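Local coordinates for alkylpurine DNA glycosylase AlkC (Pseudomonas fluorescens, PDB 5VI0), which excises alkylated purine bases from DNA as a repair glycosylase, apparently without flipping the damaged nucleotide out of the helix, at residues A[53-58]-A[89-94]; A[117-122]-A[152-157]. All coordinates share one frame; numbering follows the deposited sequence.

Interaction 1: residues A[53-58]-A[89-94]; sequences SVMQRM and SGFVSL. With P4K (polyethylene glycol), chain G.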
loop_
_atom_site.group_PDB
_atom_site.type_symbol
_atom_site.label_atom_id
_atom_site.label_comp_id
_atom_site.label_asym_id
_atom_site.label_seq_id
_atom_site.Cartn_x
_atom_site.Cartn_y
_atom_site.Cartn_z
ATOM N N SER A 53 -22.576 -6.242 -4.024
ATOM C CA SER A 53 -21.199 -5.955 -4.426
ATOM C C SER A 53 -20.302 -7.170 -4.188
ATOM O O SER A 53 -20.687 -8.146 -3.532
ATOM C CB SER A 53 -20.641 -4.769 -3.639
ATOM O OG SER A 53 -20.378 -5.150 -2.291
ATOM N N VAL A 54 -19.061 -7.075 -4.672
ATOM C CA VAL A 54 -18.191 -8.251 -4.671
ATOM C C VAL A 54 -17.892 -8.706 -3.247
ATOM O O VAL A 54 -17.911 -9.903 -2.953
ATOM C CB VAL A 54 -16.901 -7.997 -5.483
ATOM C CG1 VAL A 54 -16.032 -6.881 -4.870
ATOM C CG2 VAL A 54 -16.116 -9.285 -5.612
HETATM N N MSE A 55 -17.638 -7.770 -2.339
HETATM C CA MSE A 55 -17.333 -8.120 -0.945
HETATM C C MSE A 55 -18.592 -8.519 -0.178
HETATM O O MSE A 55 -18.533 -9.327 0.746
HETATM C CB MSE A 55 -16.635 -6.957 -0.231
HETATM C CG MSE A 55 -15.192 -6.660 -0.724
HETATM SE SE MSE A 55 -13.947 -8.188 -0.591
HETATM C CE MSE A 55 -14.293 -9.092 -2.261
ATOM N N GLN A 56 -19.727 -7.935 -0.562
ATOM C CA GLN A 56 -21.006 -8.407 -0.046
ATOM C C GLN A 56 -21.263 -9.848 -0.462
ATOM O O GLN A 56 -21.877 -10.607 0.296
ATOM C CB GLN A 56 -22.147 -7.511 -0.535
ATOM C CG GLN A 56 -22.209 -6.115 0.077
ATOM C CD GLN A 56 -23.412 -5.312 -0.441
ATOM O OE1 GLN A 56 -23.604 -5.151 -1.645
ATOM N NE2 GLN A 56 -24.231 -4.834 0.473
ATOM N N ARG A 57 -20.789 -10.247 -1.654
ATOM C CA ARG A 57 -20.999 -11.619 -2.104
ATOM C C ARG A 57 -20.099 -12.594 -1.355
ATOM O O ARG A 57 -20.549 -13.683 -0.982
ATOM C CB ARG A 57 -20.799 -11.729 -3.616
ATOM C CG ARG A 57 -21.862 -10.987 -4.412
ATOM C CD ARG A 57 -21.648 -11.128 -5.934
ATOM N NE ARG A 57 -22.576 -10.292 -6.693
ATOM C CZ ARG A 57 -23.058 -10.597 -7.894
ATOM N NH1 ARG A 57 -22.687 -11.707 -8.497
ATOM N NH2 ARG A 57 -23.910 -9.785 -8.497
HETATM N N MSE A 58 -18.841 -12.230 -1.111
HETATM C CA MSE A 58 -17.983 -13.084 -0.292
HETATM C C MSE A 58 -18.635 -13.346 1.054
HETATM O O MSE A 58 -18.651 -14.478 1.515
HETATM C CB MSE A 58 -16.594 -12.482 -0.052
HETATM C CG MSE A 58 -15.963 -12.904 1.351
HETATM SE SE MSE A 58 -14.862 -11.472 1.902
HETATM C CE MSE A 58 -16.232 -10.490 2.888
ATOM N N SER A 89 -10.007 -20.620 -6.649
ATOM C CA SER A 89 -9.409 -19.294 -6.638
ATOM C C SER A 89 -9.118 -18.775 -5.233
ATOM O O SER A 89 -9.931 -18.914 -4.314
ATOM C CB SER A 89 -10.336 -18.312 -7.374
ATOM O OG SER A 89 -10.376 -17.051 -6.733
ATOM N N GLY A 90 -7.977 -18.108 -5.096
ATOM C CA GLY A 90 -7.659 -17.444 -3.838
ATOM C C GLY A 90 -8.619 -16.318 -3.498
ATOM O O GLY A 90 -8.962 -16.113 -2.332
ATOM N N PHE A 91 -9.060 -15.569 -4.504
ATOM C CA PHE A 91 -10.066 -14.544 -4.262
ATOM C C PHE A 91 -11.363 -15.165 -3.737
ATOM O O PHE A 91 -11.948 -14.694 -2.755
ATOM C CB PHE A 91 -10.310 -13.765 -5.548
ATOM C CG PHE A 91 -11.120 -12.523 -5.359
ATOM C CD1 PHE A 91 -12.496 -12.566 -5.378
ATOM C CD2 PHE A 91 -10.504 -11.305 -5.180
ATOM C CE1 PHE A 91 -13.236 -11.406 -5.213
ATOM C CE2 PHE A 91 -11.242 -10.153 -5.019
ATOM C CZ PHE A 91 -12.603 -10.201 -5.039
ATOM N N VAL A 92 -11.816 -16.240 -4.372
ATOM C CA VAL A 92 -13.061 -16.878 -3.958
ATOM C C VAL A 92 -12.984 -17.298 -2.500
ATOM O O VAL A 92 -13.955 -17.168 -1.747
ATOM C CB VAL A 92 -13.355 -18.069 -4.882
ATOM C CG1 VAL A 92 -14.561 -18.858 -4.406
ATOM C CG2 VAL A 92 -13.549 -17.547 -6.285
ATOM N N SER A 93 -11.819 -17.757 -2.067
ATOM C CA SER A 93 -11.706 -18.322 -0.743
ATOM C C SER A 93 -11.605 -17.266 0.350
ATOM O O SER A 93 -11.429 -17.634 1.515
ATOM C CB SER A 93 -10.514 -19.280 -0.689
ATOM O OG SER A 93 -9.330 -18.597 -1.022
ATOM N N LEU A 94 -11.738 -15.978 0.027
ATOM C CA LEU A 94 -11.887 -14.991 1.093
ATOM C C LEU A 94 -13.052 -15.311 2.031
ATOM O O LEU A 94 -13.057 -14.843 3.171
ATOM C CB LEU A 94 -12.085 -13.581 0.528
ATOM C CG LEU A 94 -10.930 -12.983 -0.278
ATOM C CD1 LEU A 94 -11.314 -11.603 -0.800
ATOM C CD2 LEU A 94 -9.664 -12.903 0.540
HETATM O O1 P4K G . 3.318 -17.264 -3.375
HETATM C C1 P4K G . 2.413 -16.446 -4.090
HETATM C C2 P4K G . 1.428 -15.732 -3.152
HETATM O O2 P4K G . 0.151 -15.648 -3.749
HETATM C C3 P4K G . -0.959 -15.940 -2.929
HETATM C C4 P4K G . -1.986 -16.790 -3.704
HETATM O O3 P4K G . -2.717 -17.668 -2.875
HETATM C C5 P4K G . -2.708 -19.044 -3.213
HETATM C C6 P4K G . -3.016 -19.246 -4.706
HETATM O O4 P4K G . -4.171 -20.031 -4.879
HETATM C C7 P4K G . -4.877 -19.893 -6.095
HETATM C C8 P4K G . -4.987 -18.419 -6.515
HETATM O O5 P4K G . -5.437 -18.358 -7.852
HETATM C C9 P4K G . -6.681 -17.733 -8.046
HETATM C C10 P4K G . -6.544 -16.215 -8.238
HETATM O O6 P4K G . -6.884 -15.462 -7.095
HETATM C C11 P4K G . -5.793 -14.782 -6.507
HETATM C C12 P4K G . -6.261 -13.550 -5.719
HETATM O O7 P4K G . -5.940 -13.762 -4.361
HETATM C C13 P4K G . -6.833 -13.253 -3.394
HETATM C C14 P4K G . -6.222 -11.986 -2.791
HETATM O O8 P4K G . -7.149 -11.271 -2.012
HETATM C C15 P4K G . -8.073 -10.470 -2.695
HETATM C C16 P4K G . -7.344 -9.322 -3.385
HETATM C C17 P4K G . -7.861 -7.622 -4.919
HETATM C C18 P4K G . -8.397 -6.196 -4.745
HETATM C C19 P4K G . -7.607 -4.295 -3.557
HETATM C C20 P4K G . -7.522 -2.925 -4.243
HETATM C C21 P4K G . -5.442 -2.235 -5.241
HETATM C C22 P4K G . -4.405 -3.167 -5.874
HETATM C C23 P4K G . -3.774 -3.319 -8.172
HETATM C C24 P4K G . -4.281 -2.392 -9.275
HETATM C C25 P4K G . -6.354 -3.103 -10.103
HETATM C C26 P4K G . -6.969 -3.685 -11.368
HETATM C C27 P4K G . -7.641 -5.920 -11.142
HETATM C C28 P4K G . -7.555 -7.129 -12.079
HETATM C C29 P4K G . -6.600 -7.080 -14.255
HETATM C C30 P4K G . -5.241 -7.016 -14.958
HETATM O O10 P4K G . -7.323 -5.331 -4.461
HETATM O O11 P4K G . -6.638 -2.968 -5.338
HETATM O O12 P4K G . -3.822 -2.560 -6.998
HETATM O O13 P4K G . -4.969 -3.100 -10.268
HETATM O O14 P4K G . -6.604 -5.033 -11.452
HETATM O O15 P4K G . -6.392 -7.067 -12.865
HETATM O O9 P4K G . -8.287 -8.387 -3.823
#
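The pocket that holds a polyethylene glycol chain has Phe-91 in its wall, and through this ring the wall is joined to the start of helix 54-68. Val-54 brings CG2 to the rim of the Phe-91 ring, in its plane, 3.6 Å from Phe-91 CE1. With CG1 at chi1 63°, CG2 falls anti to the backbone N and is the branch that reaches the ring, and the two side chains cross at about a right angle. Met-55, a selenomethionine, folds back through chi2 and chi3 until its terminal CE stands 3.4 Å from Phe-91 CZ, approaching the ring obliquely. The same methyl reaches Leu-94 CD1 at the longer distance of 4.2 Å. One turn on, the selenium of Met-58, also a selenomethionine, rests 3.7 Å from Leu-94 CB.

The side chains that meet are apolar; capping and turn bonds are made within each segment, while Arg-57 bonds to backbone carbonyls such as Phe-17 O. Ser-53 and Gln-56 form a capping box at the head of the helix, whose firmer bond runs from Ser-53 N to Gln-56 OE1 (2.8 Å) in the carbonyl plane. Ser-89 OG accepts from Val-92 N (2.9 Å), an ST motif that ties down the turn carrying Phe-91. The ligand runs past the ring beside CD2 and CE2, and its O6 accepts a weak hydrogen bond from Phe-91 N (3.4 Å).

Helix 19-32 packs on Val-92, helix 95-103 meets Met-58 through Phe-95 and His-98, and Ser-53 and Val-54 each pack against DNA phosphate, so this helix start lies beside the bound DNA.

Interaction 2: residues A[117-122]-A[152-157]; sequences YFTTFG and EHVRRL. With P4K (polyethylene glycol), chain G.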
loop_
_atom_site.group_PDB
_atom_site.type_symbol
_atom_site.label_atom_id
_atom_site.label_comp_id
_atom_site.label_asym_id
_atom_site.label_seq_id
_atom_site.Cartn_x
_atom_site.Cartn_y
_atom_site.Cartn_z
ATOM N N TYR A 117 -4.314 -21.184 8.779
ATOM C CA TYR A 117 -4.429 -22.192 7.735
ATOM C C TYR A 117 -5.115 -21.640 6.484
ATOM O O TYR A 117 -4.653 -21.876 5.358
ATOM C CB TYR A 117 -5.173 -23.401 8.301
ATOM C CG TYR A 117 -5.586 -24.440 7.289
ATOM C CD1 TYR A 117 -4.717 -25.455 6.910
ATOM C CD2 TYR A 117 -6.862 -24.423 6.736
ATOM C CE1 TYR A 117 -5.107 -26.426 5.991
ATOM C CE2 TYR A 117 -7.259 -25.381 5.815
ATOM C CZ TYR A 117 -6.381 -26.380 5.452
ATOM O OH TYR A 117 -6.779 -27.328 4.543
ATOM N N PHE A 118 -6.193 -20.875 6.658
ATOM C CA PHE A 118 -6.948 -20.397 5.507
ATOM C C PHE A 118 -6.140 -19.415 4.662
ATOM O O PHE A 118 -6.292 -19.383 3.431
ATOM C CB PHE A 118 -8.245 -19.742 5.968
ATOM C CG PHE A 118 -9.305 -20.715 6.389
ATOM C CD1 PHE A 118 -9.479 -21.910 5.704
ATOM C CD2 PHE A 118 -10.133 -20.432 7.478
ATOM C CE1 PHE A 118 -10.466 -22.811 6.095
ATOM C CE2 PHE A 118 -11.114 -21.323 7.869
ATOM C CZ PHE A 118 -11.283 -22.513 7.172
ATOM N N THR A 119 -5.298 -18.589 5.300
ATOM C CA THR A 119 -4.602 -17.536 4.563
ATOM C C THR A 119 -3.691 -18.102 3.469
ATOM O O THR A 119 -3.436 -17.408 2.482
ATOM C CB THR A 119 -3.809 -16.627 5.534
ATOM O OG1 THR A 119 -3.699 -15.301 4.995
ATOM C CG2 THR A 119 -2.404 -17.173 5.823
ATOM N N THR A 120 -3.231 -19.356 3.595
ATOM C CA THR A 120 -2.363 -19.932 2.567
ATOM C C THR A 120 -3.103 -20.243 1.273
ATOM O O THR A 120 -2.452 -20.465 0.250
ATOM C CB THR A 120 -1.672 -21.206 3.075
ATOM O OG1 THR A 120 -2.650 -22.208 3.372
ATOM C CG2 THR A 120 -0.851 -20.922 4.351
ATOM N N PHE A 121 -4.436 -20.261 1.289
ATOM C CA PHE A 121 -5.237 -20.516 0.096
ATOM C C PHE A 121 -5.760 -19.239 -0.547
ATOM O O PHE A 121 -6.366 -19.298 -1.619
ATOM C CB PHE A 121 -6.410 -21.440 0.439
ATOM C CG PHE A 121 -5.980 -22.790 0.942
ATOM C CD1 PHE A 121 -5.751 -23.834 0.052
ATOM C CD2 PHE A 121 -5.795 -23.014 2.304
ATOM C CE1 PHE A 121 -5.349 -25.078 0.509
ATOM C CE2 PHE A 121 -5.390 -24.254 2.769
ATOM C CZ PHE A 121 -5.166 -25.292 1.870
ATOM N N GLY A 122 -5.533 -18.096 0.078
ATOM C CA GLY A 122 -6.011 -16.830 -0.419
ATOM C C GLY A 122 -5.457 -15.752 0.477
ATOM O O GLY A 122 -4.265 -15.427 0.389
ATOM N N GLU A 152 5.545 -18.544 3.967
ATOM C CA GLU A 152 5.584 -17.156 3.524
ATOM C C GLU A 152 4.187 -16.536 3.518
ATOM O O GLU A 152 4.052 -15.315 3.675
ATOM C CB GLU A 152 6.251 -17.057 2.139
ATOM C CG GLU A 152 5.448 -17.704 1.010
ATOM C CD GLU A 152 6.038 -17.472 -0.385
ATOM O OE1 GLU A 152 6.006 -18.420 -1.197
ATOM O OE2 GLU A 152 6.520 -16.352 -0.680
ATOM N N HIS A 153 3.136 -17.351 3.360
ATOM C CA HIS A 153 1.781 -16.800 3.392
ATOM C C HIS A 153 1.423 -16.311 4.787
ATOM O O HIS A 153 0.797 -15.257 4.941
ATOM C CB HIS A 153 0.768 -17.839 2.914
ATOM C CG HIS A 153 0.873 -18.140 1.456
ATOM N ND1 HIS A 153 0.142 -17.463 0.503
ATOM C CD2 HIS A 153 1.647 -19.024 0.783
ATOM C CE1 HIS A 153 0.452 -17.931 -0.695
ATOM N NE2 HIS A 153 1.364 -18.876 -0.552
ATOM N N VAL A 154 1.830 -17.065 5.809
ATOM C CA VAL A 154 1.579 -16.679 7.191
ATOM C C VAL A 154 2.389 -15.440 7.536
ATOM O O VAL A 154 1.857 -14.456 8.066
ATOM C CB VAL A 154 1.896 -17.865 8.130
ATOM C CG1 VAL A 154 1.601 -17.533 9.588
ATOM C CG2 VAL A 154 1.109 -19.103 7.686
ATOM N N ARG A 155 3.686 -15.459 7.216
ATOM C CA ARG A 155 4.501 -14.263 7.390
ATOM C C ARG A 155 3.875 -13.066 6.685
ATOM O O ARG A 155 3.786 -11.971 7.255
ATOM C CB ARG A 155 5.908 -14.514 6.867
ATOM C CG ARG A 155 6.908 -15.033 7.858
ATOM C CD ARG A 155 8.250 -15.209 7.147
ATOM N NE ARG A 155 8.276 -16.546 6.588
ATOM C CZ ARG A 155 8.733 -16.852 5.389
ATOM N NH1 ARG A 155 9.206 -15.912 4.608
ATOM N NH2 ARG A 155 8.707 -18.107 4.976
ATOM N N ARG A 156 3.406 -13.262 5.451
ATOM C CA ARG A 156 2.808 -12.154 4.714
ATOM C C ARG A 156 1.563 -11.613 5.421
ATOM O O ARG A 156 1.366 -10.394 5.482
ATOM C CB ARG A 156 2.492 -12.592 3.282
ATOM C CG ARG A 156 2.180 -11.469 2.318
ATOM C CD ARG A 156 0.673 -11.244 2.170
ATOM N NE ARG A 156 0.432 -10.263 1.129
ATOM C CZ ARG A 156 -0.766 -9.844 0.755
ATOM N NH1 ARG A 156 -1.834 -10.335 1.368
ATOM N NH2 ARG A 156 -0.889 -8.935 -0.224
ATOM N N LEU A 157 0.723 -12.494 5.978
ATOM C CA LEU A 157 -0.463 -12.028 6.706
ATOM C C LEU A 157 -0.079 -11.122 7.876
ATOM O O LEU A 157 -0.701 -10.079 8.097
ATOM C CB LEU A 157 -1.285 -13.221 7.197
ATOM C CG LEU A 157 -2.557 -12.982 8.015
ATOM C CD1 LEU A 157 -3.527 -12.060 7.261
ATOM C CD2 LEU A 157 -3.253 -14.320 8.348
HETATM O O1 P4K G . 3.318 -17.264 -3.375
HETATM C C1 P4K G . 2.413 -16.446 -4.090
HETATM C C2 P4K G . 1.428 -15.732 -3.152
HETATM O O2 P4K G . 0.151 -15.648 -3.749
HETATM C C3 P4K G . -0.959 -15.940 -2.929
HETATM C C4 P4K G . -1.986 -16.790 -3.704
HETATM O O3 P4K G . -2.717 -17.668 -2.875
HETATM C C5 P4K G . -2.708 -19.044 -3.213
HETATM C C6 P4K G . -3.016 -19.246 -4.706
HETATM O O4 P4K G . -4.171 -20.031 -4.879
HETATM C C7 P4K G . -4.877 -19.893 -6.095
HETATM C C8 P4K G . -4.987 -18.419 -6.515
HETATM O O5 P4K G . -5.437 -18.358 -7.852
HETATM C C9 P4K G . -6.681 -17.733 -8.046
HETATM C C10 P4K G . -6.544 -16.215 -8.238
HETATM O O6 P4K G . -6.884 -15.462 -7.095
HETATM C C11 P4K G . -5.793 -14.782 -6.507
HETATM C C12 P4K G . -6.261 -13.550 -5.719
HETATM O O7 P4K G . -5.940 -13.762 -4.361
HETATM C C13 P4K G . -6.833 -13.253 -3.394
HETATM C C14 P4K G . -6.222 -11.986 -2.791
HETATM O O8 P4K G . -7.149 -11.271 -2.012
HETATM C C15 P4K G . -8.073 -10.470 -2.695
HETATM C C16 P4K G . -7.344 -9.322 -3.385
HETATM C C17 P4K G . -7.861 -7.622 -4.919
HETATM C C18 P4K G . -8.397 -6.196 -4.745
HETATM C C19 P4K G . -7.607 -4.295 -3.557
HETATM C C20 P4K G . -7.522 -2.925 -4.243
HETATM C C21 P4K G . -5.442 -2.235 -5.241
HETATM C C22 P4K G . -4.405 -3.167 -5.874
HETATM C C23 P4K G . -3.774 -3.319 -8.172
HETATM C C24 P4K G . -4.281 -2.392 -9.275
HETATM C C25 P4K G . -6.354 -3.103 -10.103
HETATM C C26 P4K G . -6.969 -3.685 -11.368
HETATM C C27 P4K G . -7.641 -5.920 -11.142
HETATM C C28 P4K G . -7.555 -7.129 -12.079
HETATM C C29 P4K G . -6.600 -7.080 -14.255
HETATM C C30 P4K G . -5.241 -7.016 -14.958
HETATM O O10 P4K G . -7.323 -5.331 -4.461
HETATM O O11 P4K G . -6.638 -2.968 -5.338
HETATM O O12 P4K G . -3.822 -2.560 -6.998
HETATM O O13 P4K G . -4.969 -3.100 -10.268
HETATM O O14 P4K G . -6.604 -5.033 -11.452
HETATM O O15 P4K G . -6.392 -7.067 -12.865
HETATM O O9 P4K G . -8.287 -8.387 -3.823
HETATM O O HOH W 1 -1.597 -14.660 3.403
HETATM O O HOH W 2 -1.756 -15.403 0.884
#
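Thr-119 and Thr-120, near the C-terminal end of the helix that begins at 108, press against the first turns of helix 152-161, in the helical repeat array of the DNA alkylation repair family. The packed half centres on Thr-119. Its OG1 lies 3.5 Å from Leu-157 CD2, and its CG2 leans toward the backbone carbonyl of His-153. With OG1 anti to the backbone N (chi1 -151°), the hydroxyl turns toward Leu-157 and also receives a hydrogen bond from Ala-124 N. Thr-120 meets His-153 at about a right angle, its CG2 3.8 Å from His-153 CB. It is held there because its OG1 donates to Tyr-117 O at 2.8 Å, leaving the methyl to face helix 152-161.

On the other side the two segments are joined by water and ligand more than by direct packing. One water joins Thr-119 OG1 to His-153 O, donating to the carbonyl. A second donates to Gly-122 O at 2.6 Å and pairs in the ring plane with His-153 ND1 (2.8 Å), so the imidazole is linked to segment 117-122 through solvent. Thr-120 O sits 3.9 Å above the centre of that ring, while P4K C3 comes to its edge, 3.3 Å from His-153 CE1. A leucine in place of His-153 would probably leave the second water without its ring nitrogen partner and the polyethylene glycol without the flat edge it lies against.

Tyr-196 of helix 195-209 meets the His-153 ring with planes at about 60°. Trp-146 of helix 136-146 packs on Val-154 and Leu-157, and helix 95-103 covers Phe-118 of segment 117-122.

How the interactions relate
Interactions 1 and 2 follow one another along the chain and line the same polyethylene glycol pocket. Interaction 1 closes before interaction 2 opens, and their centres lie 16 Å apart on the same side of the chain's centre. They touch directly: Ser-93 OG of interaction 1 lies 3.1 Å from Phe-121 O of interaction 2, probably as a hydrogen bond. The polyethylene glycol passes along both, and each contributes four residues to its eleven-residue pocket. Both are near the bound DNA, their nearest atoms about 4 Å from it for interaction 1 and about 6 Å for interaction 2. The shared ligand and the Ser-93 to Phe-121 link thus join the two contacts as neighbours in one pocket.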